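Local coordinates for TCP pilus virulence regulatory protein (Vibrio cholerae, PDB 4MLO) that activates transcription as an AraC-family DNA-binding regulator, probably of virulence genes such as those of the toxin-coregulated pilus, and binds palmitoleic acid, at residues L60-S65 / S161-D166. Numbering follows the deposited sequence.
Sequences LLKKNS and SIFITD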
loop_
_atom_site.group_PDB
_atom_site.type_symbol
_atom_site.label_atom_id
_atom_site.label_comp_id
_atom_site.label_asym_id
_atom_site.label_seq_id
_atom_site.Cartn_x
_atom_site.Cartn_y
_atom_site.Cartn_z
ATOM N N LEU A 60 0.822 4.899 7.361
ATOM C CA LEU A 60 -0.291 4.687 6.456
ATOM C C LEU A 60 0.179 4.957 5.040
ATOM O O LEU A 60 0.740 6.022 4.770
ATOM C CB LEU A 60 -1.447 5.616 6.808
ATOM C CG LEU A 60 -2.086 5.415 8.186
ATOM C CD1 LEU A 60 -1.333 6.210 9.272
ATOM C CD2 LEU A 60 -3.543 5.774 8.157
ATOM N N LEU A 61 -0.155 4.058 4.121
ATOM C CA LEU A 61 0.222 4.210 2.715
ATOM C C LEU A 61 -1.044 4.336 1.877
ATOM O O LEU A 61 -1.949 3.494 1.967
ATOM C CB LEU A 61 1.074 3.035 2.216
ATOM C CG LEU A 61 2.368 2.739 3.001
ATOM C CD1 LEU A 61 3.074 1.551 2.384
ATOM C CD2 LEU A 61 3.277 3.950 3.007
ATOM N N LYS A 62 -1.103 5.384 1.056
ATOM C CA LYS A 62 -2.315 5.682 0.297
ATOM C C LYS A 62 -2.439 4.781 -0.926
ATOM O O LYS A 62 -1.465 4.517 -1.641
ATOM C CB LYS A 62 -2.319 7.146 -0.140
ATOM C CG LYS A 62 -3.631 7.572 -0.707
ATOM C CD LYS A 62 -3.529 8.909 -1.387
ATOM C CE LYS A 62 -3.062 9.956 -0.459
ATOM N NZ LYS A 62 -3.160 11.286 -1.142
ATOM N N LYS A 63 -3.658 4.326 -1.179
ATOM C CA LYS A 63 -3.934 3.531 -2.363
ATOM C C LYS A 63 -3.581 4.322 -3.609
ATOM O O LYS A 63 -3.808 5.537 -3.674
ATOM C CB LYS A 63 -5.412 3.145 -2.398
ATOM C CG LYS A 63 -5.753 2.179 -3.508
ATOM C CD LYS A 63 -7.256 1.906 -3.609
ATOM C CE LYS A 63 -7.517 0.933 -4.734
ATOM N NZ LYS A 63 -8.961 0.746 -5.049
ATOM N N ASN A 64 -2.998 3.615 -4.579
ATOM C CA ASN A 64 -2.575 4.105 -5.899
ATOM C C ASN A 64 -1.333 4.967 -5.822
ATOM O O ASN A 64 -0.936 5.562 -6.816
ATOM C CB ASN A 64 -3.683 4.863 -6.637
ATOM C CG ASN A 64 -4.839 3.966 -6.997
ATOM O OD1 ASN A 64 -4.661 2.808 -7.363
ATOM N ND2 ASN A 64 -6.047 4.483 -6.846
ATOM N N SER A 65 -0.679 5.026 -4.669
ATOM C CA SER A 65 0.568 5.748 -4.619
ATOM C C SER A 65 1.693 4.855 -5.141
ATOM O O SER A 65 1.565 3.637 -5.217
ATOM C CB SER A 65 0.874 6.216 -3.193
ATOM O OG SER A 65 1.013 5.118 -2.293
ATOM N N SER A 161 -4.627 16.795 4.965
ATOM C CA SER A 161 -4.403 16.038 3.732
ATOM C C SER A 161 -5.397 14.892 3.601
ATOM O O SER A 161 -5.720 14.216 4.581
ATOM C CB SER A 161 -2.992 15.425 3.691
ATOM O OG SER A 161 -2.004 16.432 3.588
ATOM N N ILE A 162 -5.810 14.633 2.365
ATOM C CA ILE A 162 -6.715 13.527 2.065
ATOM C C ILE A 162 -5.939 12.220 2.144
ATOM O O ILE A 162 -4.862 12.086 1.548
ATOM C CB ILE A 162 -7.338 13.707 0.671
ATOM C CG1 ILE A 162 -8.272 14.921 0.631
ATOM C CG2 ILE A 162 -8.098 12.441 0.239
ATOM C CD1 ILE A 162 -9.494 14.807 1.513
ATOM N N PHE A 163 -6.483 11.253 2.883
ATOM C CA PHE A 163 -6.005 9.880 2.836
ATOM C C PHE A 163 -6.946 9.021 1.997
ATOM O O PHE A 163 -6.510 8.410 1.022
ATOM C CB PHE A 163 -5.858 9.298 4.249
ATOM C CG PHE A 163 -5.270 7.906 4.268
ATOM C CD1 PHE A 163 -6.000 6.836 4.769
ATOM C CD2 PHE A 163 -3.998 7.667 3.749
ATOM C CE1 PHE A 163 -5.489 5.566 4.769
ATOM C CE2 PHE A 163 -3.469 6.367 3.742
ATOM C CZ PHE A 163 -4.218 5.334 4.268
ATOM N N ILE A 164 -8.240 9.022 2.311
ATOM C CA ILE A 164 -9.214 8.261 1.515
ATOM C C ILE A 164 -9.588 9.106 0.298
ATOM O O ILE A 164 -10.400 10.035 0.367
ATOM C CB ILE A 164 -10.447 7.855 2.324
ATOM C CG1 ILE A 164 -10.040 7.091 3.593
ATOM C CG2 ILE A 164 -11.405 7.019 1.448
ATOM C CD1 ILE A 164 -9.186 5.844 3.327
ATOM N N THR A 165 -9.012 8.742 -0.833
ATOM C CA THR A 165 -9.165 9.490 -2.072
ATOM C C THR A 165 -10.564 9.339 -2.621
ATOM O O THR A 165 -11.236 8.337 -2.401
ATOM C CB THR A 165 -8.150 9.008 -3.107
ATOM O OG1 THR A 165 -6.831 9.180 -2.570
ATOM C CG2 THR A 165 -8.253 9.800 -4.386
ATOM N N ASP A 166 -10.985 10.350 -3.376
ATOM C CA ASP A 166 -12.304 10.343 -3.982
ATOM C C ASP A 166 -12.427 9.298 -5.091
ATOM O O ASP A 166 -11.493 9.067 -5.871
ATOM C CB ASP A 166 -12.616 11.718 -4.548
ATOM C CG ASP A 166 -14.030 11.815 -5.025
ATOM O OD1 ASP A 166 -14.889 12.236 -4.228
ATOM O OD2 ASP A 166 -14.285 11.429 -6.184
HETATM O O HOH W 1 -2.689 13.572 0.841
HETATM O O HOH W 2 -6.155 6.695 -3.413
#
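Phe-163 pushes its ring against the end of strand 57-61, where Leu-60 meets it from above. Leu-60 CD2 sits over one face, 4.2 Å from the ring centroid and displaced toward the rim, in a CH-pi contact, while Leu-60 CB lies 3.7 Å from Phe-163 CE2. With CG anti to the backbone N (chi1 -176°), the ring reaches across to the strand, and its edge abuts the carbonyl carbon of Leu-61, with Phe-163 CE2 and Leu-61 C 3.7 Å apart. This is the close-packed part of the contact, mostly apolar, with the Leu-61 peptide at the ring edge. Leu-115 of the neighbouring strand 114-118 also touches Phe-163, and Phe-152 of helix 141-159 touches Leu-60. Strand 57-61 belongs to the cupin-like N-terminal domain, and Leu-61 points away from the contact, into the pocket that holds palmitoleic acid; the connection between helices 141-159 and 170-180 thus packs on the other side of a pocket-lining strand. Beyond the ring the fit is looser: waters bridge the two segments, and Thr-165 is partly exposed. The aliphatic part of Lys-62 crosses Thr-165 at about a right angle, its CD 3.5 Å from Thr-165 OG1, and a bend at chi3 (-59°) brings the ammonium group to Ile-162 O. That direct bond from Lys-62 NZ is weak, at 3.3 Å, but a water accepts from the same nitrogen and donates to the same carbonyl. A second water joins Lys-63 O to Thr-165 OG1. Lys-62 also starts a type II turn, in which its carbonyl oxygen accepts from both Ser-65 N and Ser-65 OG.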